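Local coordinates for protein possible metal-dependent hydrolase (Veillonella parvula, PDB 3RPC) that binds two zinc ions and is probably a metal-dependent hydrolase of the metallo-beta-lactamase superfamily, at residues G122-K127 with I154-D159; T162-G167 with F182-I187. All coordinates share one frame; numbering follows the deposited sequence.

Contact 1 (G122-K127 with I154-D159); sequences GITLRK and IFEAAD
With its first torsion at -51° and the chain extended from CG to NE, Arg-126 sends its guanidinium back toward Thr-124 and up off the sheet to Glu-156 on the neighbouring strand, whose CG stands opposite its carbonyl carbon (chi1 -65°) and whose extended chain brings OE1 forward to meet it. NE and NH2 grip that one oxygen side-on in a salt bridge, NE of Arg-126 lying 2.9 Å from OE1 of Glu-156. The guanidinium and carboxylate planes stand 83° apart, and NE comes from above the carboxylate while NH2 meets OE1 closer to its plane, on the syn side. CG2 of Thr-124 rests over the centre of one guanidinium face, 4.0 Å above its plane. Beneath runs an antiparallel ladder in one of the two sheets of the metallo-beta-lactamase fold: Thr-124 with Glu-156 and Arg-126 with Ile-154 are hydrogen-bonded pairs, flanking the non-hydrogen-bonded pair Leu-125 with Phe-155. On the face of that middle pair, CD2 of Leu-125 reaches CE1 of Phe-155 at 3.8 Å, and Phe-24 of the other sheet meets the Phe-155 ring. Beyond the ladder, a water accepts from Ala-158 N and donates to Gly-122 O, 2.7 Å from that oxygen.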
loop_
_atom_site.group_PDB
_atom_site.type_symbol
_atom_site.label_atom_id
_atom_site.label_comp_id
_atom_site.label_asym_id
_atom_site.label_seq_id
_atom_site.Cartn_x
_atom_site.Cartn_y
_atom_site.Cartn_z
ATOM N N GLY A 122 -12.810 -8.610 21.290
ATOM C CA GLY A 122 -11.886 -7.785 22.048
ATOM C C GLY A 122 -10.534 -7.626 21.381
ATOM O O GLY A 122 -9.667 -6.923 21.891
ATOM N N ILE A 123 -10.354 -8.280 20.239
ATOM C CA ILE A 123 -9.095 -8.210 19.509
ATOM C C ILE A 123 -9.255 -7.314 18.299
ATOM O O ILE A 123 -10.208 -7.468 17.529
ATOM C CB ILE A 123 -8.657 -9.601 19.031
ATOM C CG1 ILE A 123 -8.504 -10.535 20.230
ATOM C CG2 ILE A 123 -7.350 -9.512 18.220
ATOM C CD1 ILE A 123 -8.684 -11.979 19.888
ATOM N N THR A 124 -8.328 -6.376 18.129
ATOM C CA THR A 124 -8.364 -5.492 16.973
ATOM C C THR A 124 -7.446 -6.038 15.886
ATOM O O THR A 124 -6.277 -6.335 16.141
ATOM C CB THR A 124 -7.939 -4.056 17.350
ATOM O OG1 THR A 124 -8.832 -3.552 18.356
ATOM C CG2 THR A 124 -8.000 -3.151 16.137
ATOM N N LEU A 125 -7.985 -6.187 14.683
ATOM C CA LEU A 125 -7.218 -6.651 13.535
ATOM C C LEU A 125 -7.049 -5.480 12.588
ATOM O O LEU A 125 -8.032 -4.911 12.124
ATOM C CB LEU A 125 -7.938 -7.787 12.799
ATOM C CG LEU A 125 -8.104 -9.140 13.498
ATOM C CD1 LEU A 125 -9.262 -9.113 14.482
ATOM C CD2 LEU A 125 -8.332 -10.263 12.486
ATOM N N ARG A 126 -5.800 -5.127 12.295
ATOM C CA ARG A 126 -5.537 -3.985 11.431
ATOM C C ARG A 126 -4.829 -4.456 10.175
ATOM O O ARG A 126 -3.824 -5.166 10.247
ATOM C CB ARG A 126 -4.640 -2.966 12.132
ATOM C CG ARG A 126 -5.076 -2.535 13.505
ATOM C CD ARG A 126 -4.174 -1.390 13.988
ATOM N NE ARG A 126 -4.523 -0.927 15.327
ATOM C CZ ARG A 126 -5.505 -0.072 15.591
ATOM N NH1 ARG A 126 -6.241 0.424 14.604
ATOM N NH2 ARG A 126 -5.755 0.287 16.845
ATOM N N LYS A 127 -5.340 -4.056 9.022
ATOM C CA LYS A 127 -4.710 -4.436 7.770
ATOM C C LYS A 127 -3.431 -3.659 7.535
ATOM O O LYS A 127 -3.394 -2.433 7.703
ATOM C CB LYS A 127 -5.664 -4.245 6.591
ATOM C CG LYS A 127 -5.017 -4.583 5.250
ATOM C CD LYS A 127 -6.031 -4.740 4.132
ATOM C CE LYS A 127 -6.643 -3.417 3.737
ATOM N NZ LYS A 127 -7.740 -3.603 2.748
ATOM N N ILE A 154 -2.026 -6.703 11.798
ATOM C CA ILE A 154 -1.622 -6.398 13.164
ATOM C C ILE A 154 -2.751 -6.839 14.102
ATOM O O ILE A 154 -3.911 -6.483 13.888
ATOM C CB ILE A 154 -1.353 -4.879 13.323
ATOM C CG1 ILE A 154 0.021 -4.516 12.738
ATOM C CG2 ILE A 154 -1.446 -4.457 14.783
ATOM C CD1 ILE A 154 1.193 -4.924 13.616
ATOM N N PHE A 155 -2.424 -7.665 15.094
ATOM C CA PHE A 155 -3.405 -8.075 16.109
ATOM C C PHE A 155 -3.073 -7.368 17.427
ATOM O O PHE A 155 -1.955 -7.483 17.932
ATOM C CB PHE A 155 -3.374 -9.592 16.364
ATOM C CG PHE A 155 -3.643 -10.445 15.150
ATOM C CD1 PHE A 155 -4.879 -11.055 14.974
ATOM C CD2 PHE A 155 -2.654 -10.672 14.208
ATOM C CE1 PHE A 155 -5.122 -11.866 13.876
ATOM C CE2 PHE A 155 -2.891 -11.485 13.103
ATOM C CZ PHE A 155 -4.129 -12.076 12.932
ATOM N N GLU A 156 -4.038 -6.635 17.975
ATOM C CA GLU A 156 -3.870 -5.955 19.255
ATOM C C GLU A 156 -4.960 -6.389 20.222
ATOM O O GLU A 156 -6.095 -6.618 19.815
ATOM C CB GLU A 156 -3.955 -4.443 19.074
ATOM C CG GLU A 156 -2.839 -3.864 18.241
ATOM C CD GLU A 156 -3.032 -2.385 17.967
ATOM O OE1 GLU A 156 -4.189 -1.916 18.009
ATOM O OE2 GLU A 156 -2.029 -1.691 17.720
ATOM N N ALA A 157 -4.615 -6.495 21.501
ATOM C CA ALA A 157 -5.608 -6.787 22.537
ATOM C C ALA A 157 -5.053 -6.371 23.892
ATOM O O ALA A 157 -3.837 -6.327 24.080
ATOM C CB ALA A 157 -5.977 -8.271 22.533
ATOM N N ALA A 158 -5.941 -6.070 24.835
ATOM C CA ALA A 158 -5.524 -5.569 26.141
ATOM C C ALA A 158 -4.587 -6.527 26.863
ATOM O O ALA A 158 -4.910 -7.704 27.041
ATOM C CB ALA A 158 -6.745 -5.280 27.006
ATOM N N ASP A 159 -3.420 -6.020 27.260
ATOM C CA ASP A 159 -2.466 -6.785 28.063
ATOM C C ASP A 159 -1.875 -7.967 27.313
ATOM O O ASP A 159 -1.328 -8.887 27.924
ATOM C CB ASP A 159 -3.127 -7.268 29.353
ATOM C CG ASP A 159 -3.756 -6.137 30.134
ATOM O OD1 ASP A 159 -3.087 -5.098 30.318
ATOM O OD2 ASP A 159 -4.923 -6.281 30.548
HETATM O O HOH W 1 -8.783 -6.244 24.379
#

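Contact 2 (T162-G167 with F182-I187)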
loop_
_atom_site.group_PDB
_atom_site.type_symbol
_atom_site.label_atom_id
_atom_site.label_comp_id
_atom_site.label_asym_id
_atom_site.label_seq_id
_atom_site.Cartn_x
_atom_site.Cartn_y
_atom_site.Cartn_z
ATOM N N THR A 162 1.335 -7.269 20.983
ATOM C CA THR A 162 0.876 -6.932 19.653
ATOM C C THR A 162 1.610 -7.833 18.674
ATOM O O THR A 162 2.831 -7.947 18.726
ATOM C CB THR A 162 1.155 -5.467 19.342
ATOM O OG1 THR A 162 0.330 -4.655 20.183
ATOM C CG2 THR A 162 0.858 -5.160 17.877
ATOM N N VAL A 163 0.849 -8.490 17.807
ATOM C CA VAL A 163 1.395 -9.452 16.861
ATOM C C VAL A 163 1.292 -8.915 15.439
ATOM O O VAL A 163 0.214 -8.517 14.996
ATOM C CB VAL A 163 0.638 -10.792 16.948
ATOM C CG1 VAL A 163 1.196 -11.789 15.950
ATOM C CG2 VAL A 163 0.701 -11.344 18.369
ATOM N N TYR A 164 2.418 -8.916 14.720
ATOM C CA TYR A 164 2.450 -8.461 13.331
ATOM C C TYR A 164 2.648 -9.668 12.431
ATOM O O TYR A 164 3.741 -10.235 12.376
ATOM C CB TYR A 164 3.596 -7.455 13.131
ATOM C CG TYR A 164 3.731 -6.848 11.745
ATOM C CD1 TYR A 164 2.703 -6.916 10.801
ATOM C CD2 TYR A 164 4.908 -6.202 11.380
ATOM C CE1 TYR A 164 2.851 -6.336 9.530
ATOM C CE2 TYR A 164 5.061 -5.643 10.136
ATOM C CZ TYR A 164 4.046 -5.713 9.210
ATOM O OH TYR A 164 4.243 -5.131 7.967
ATOM N N LEU A 165 1.580 -10.081 11.753
ATOM C CA LEU A 165 1.653 -11.095 10.712
ATOM C C LEU A 165 2.015 -10.349 9.435
ATOM O O LEU A 165 1.186 -9.682 8.828
ATOM C CB LEU A 165 0.293 -11.781 10.578
ATOM C CG LEU A 165 0.134 -12.857 9.514
ATOM C CD1 LEU A 165 0.819 -14.146 9.939
ATOM C CD2 LEU A 165 -1.361 -13.107 9.285
ATOM N N VAL A 166 3.278 -10.428 9.036
ATOM C CA VAL A 166 3.764 -9.531 7.988
ATOM C C VAL A 166 3.165 -9.844 6.612
ATOM O O VAL A 166 2.855 -8.933 5.825
ATOM C CB VAL A 166 5.293 -9.566 7.910
ATOM C CG1 VAL A 166 5.798 -8.605 6.820
ATOM C CG2 VAL A 166 5.884 -9.187 9.264
ATOM N N GLY A 167 3.010 -11.136 6.326
ATOM C CA GLY A 167 2.406 -11.578 5.080
ATOM C C GLY A 167 3.375 -11.737 3.920
ATOM O O GLY A 167 4.589 -11.578 4.068
ATOM N N PHE A 182 2.706 0.654 15.128
ATOM C CA PHE A 182 2.079 -0.301 16.042
ATOM C C PHE A 182 3.055 -1.026 16.968
ATOM O O PHE A 182 2.632 -1.754 17.873
ATOM C CB PHE A 182 1.219 -1.292 15.247
ATOM C CG PHE A 182 0.238 -0.617 14.339
ATOM C CD1 PHE A 182 -0.772 0.167 14.865
ATOM C CD2 PHE A 182 0.339 -0.740 12.959
ATOM C CE1 PHE A 182 -1.668 0.817 14.034
ATOM C CE2 PHE A 182 -0.555 -0.102 12.126
ATOM C CZ PHE A 182 -1.560 0.679 12.663
ATOM N N ASP A 183 4.350 -0.818 16.745
ATOM C CA ASP A 183 5.403 -1.376 17.593
ATOM C C ASP A 183 5.097 -2.798 18.047
ATOM O O ASP A 183 4.957 -3.057 19.247
ATOM C CB ASP A 183 5.633 -0.492 18.823
ATOM C CG ASP A 183 6.874 -0.888 19.601
ATOM O OD1 ASP A 183 7.858 -1.337 18.974
ATOM O OD2 ASP A 183 6.870 -0.748 20.842
ATOM N N PRO A 184 4.998 -3.727 17.088
ATOM C CA PRO A 184 4.683 -5.115 17.444
ATOM C C PRO A 184 5.732 -5.774 18.336
ATOM O O PRO A 184 6.941 -5.543 18.176
ATOM C CB PRO A 184 4.604 -5.826 16.087
ATOM C CG PRO A 184 5.406 -4.957 15.148
ATOM C CD PRO A 184 5.206 -3.548 15.639
ATOM N N ASN A 185 5.247 -6.594 19.263
ATOM C CA ASN A 185 6.090 -7.345 20.185
ATOM C C ASN A 185 6.429 -8.730 19.649
ATOM O O ASN A 185 7.397 -9.349 20.091
ATOM C CB ASN A 185 5.385 -7.470 21.538
ATOM C CG ASN A 185 4.864 -6.139 22.038
ATOM O OD1 ASN A 185 3.659 -5.918 22.084
ATOM N ND2 ASN A 185 5.771 -5.237 22.393
ATOM N N VAL A 186 5.614 -9.209 18.709
ATOM C CA VAL A 186 5.822 -10.500 18.050
ATOM C C VAL A 186 5.673 -10.275 16.557
ATOM O O VAL A 186 4.707 -9.640 16.126
ATOM C CB VAL A 186 4.783 -11.544 18.514
ATOM C CG1 VAL A 186 4.975 -12.882 17.775
ATOM C CG2 VAL A 186 4.873 -11.741 20.017
ATOM N N ILE A 187 6.625 -10.767 15.769
ATOM C CA ILE A 187 6.618 -10.514 14.333
ATOM C C ILE A 187 6.765 -11.824 13.577
ATOM O O ILE A 187 7.806 -12.477 13.661
ATOM C CB ILE A 187 7.754 -9.536 13.953
ATOM C CG1 ILE A 187 7.609 -8.244 14.772
ATOM C CG2 ILE A 187 7.758 -9.257 12.444
ATOM C CD1 ILE A 187 8.783 -7.267 14.597
HETATM O O HOH W 2 0.325 -1.944 19.373
#
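Tyr-164 packs beside Pro-184, and its side chain can be followed outward along one face of the parallel strand pair. CB sits 3.5 Å from CB of Pro-184, with the proline CG close by. The first torsion, -178°, places CG opposite the backbone N, and the side chain keeps company with the proline ring, both extending in one direction. CD2 then passes 4.0 Å from CG of Pro-184 and, a little farther off, CG2 of Ile-187. Over the centre of one ring face lies CG2 of Val-166, 3.7 Å above the plane; the same methyl also touches CG2 of Ile-187, which lies obliquely to the ring. Toward its hydroxyl the ring leads away from 182-187.

The backbones meet in parallel register, Val-163 beside Val-186 and Tyr-164 beside Ile-187, and Tyr-164 N donates to Val-186 O almost straight, with 171° at the hydrogen. Thr-162 O takes two donors, Val-186 N and Asn-185 N, the latter at 2.8 Å and tilted from the carbonyl plane. Asn-185 answers with its side chain: OD1 accepts from Thr-162 N at 2.9 Å, in the plane of its side-chain carbonyl and on a lone pair. A water bridges Thr-162 OG1 and Phe-182 O.

These segments belong to a beta-alpha-beta unit, in which helix 173-182 links strand 163-165 to strand 186-190 and lays Ala-178 and Leu-179 against Tyr-164, while strand 152-156 flanks strand 163-165 on its other edge.

In the fold
Contacts 1 and 2 pair four successive strands of one mixed sheet two by two; the pairing of 152-156 with 163-165 lies between them, where Phe-155 N probably bonds to Val-163 O. Past strand 163-165, where the crossover through helix 173-182 begins, the sheet turns from antiparallel to parallel. Contact 1 is partly buried, its centre about 17 Å from the centre of the chain, and carries a salt bridge on a partly exposed face. In contact 2, centred about 12 Å from the centre of the chain, most touching residues are buried, side chains meet mainly as apolar groups, and the Asn-185 side-chain bond sits at the Thr-162 end. Phe-182, closing helix 173-182, packs on Arg-126 and Glu-156 and so connects the two.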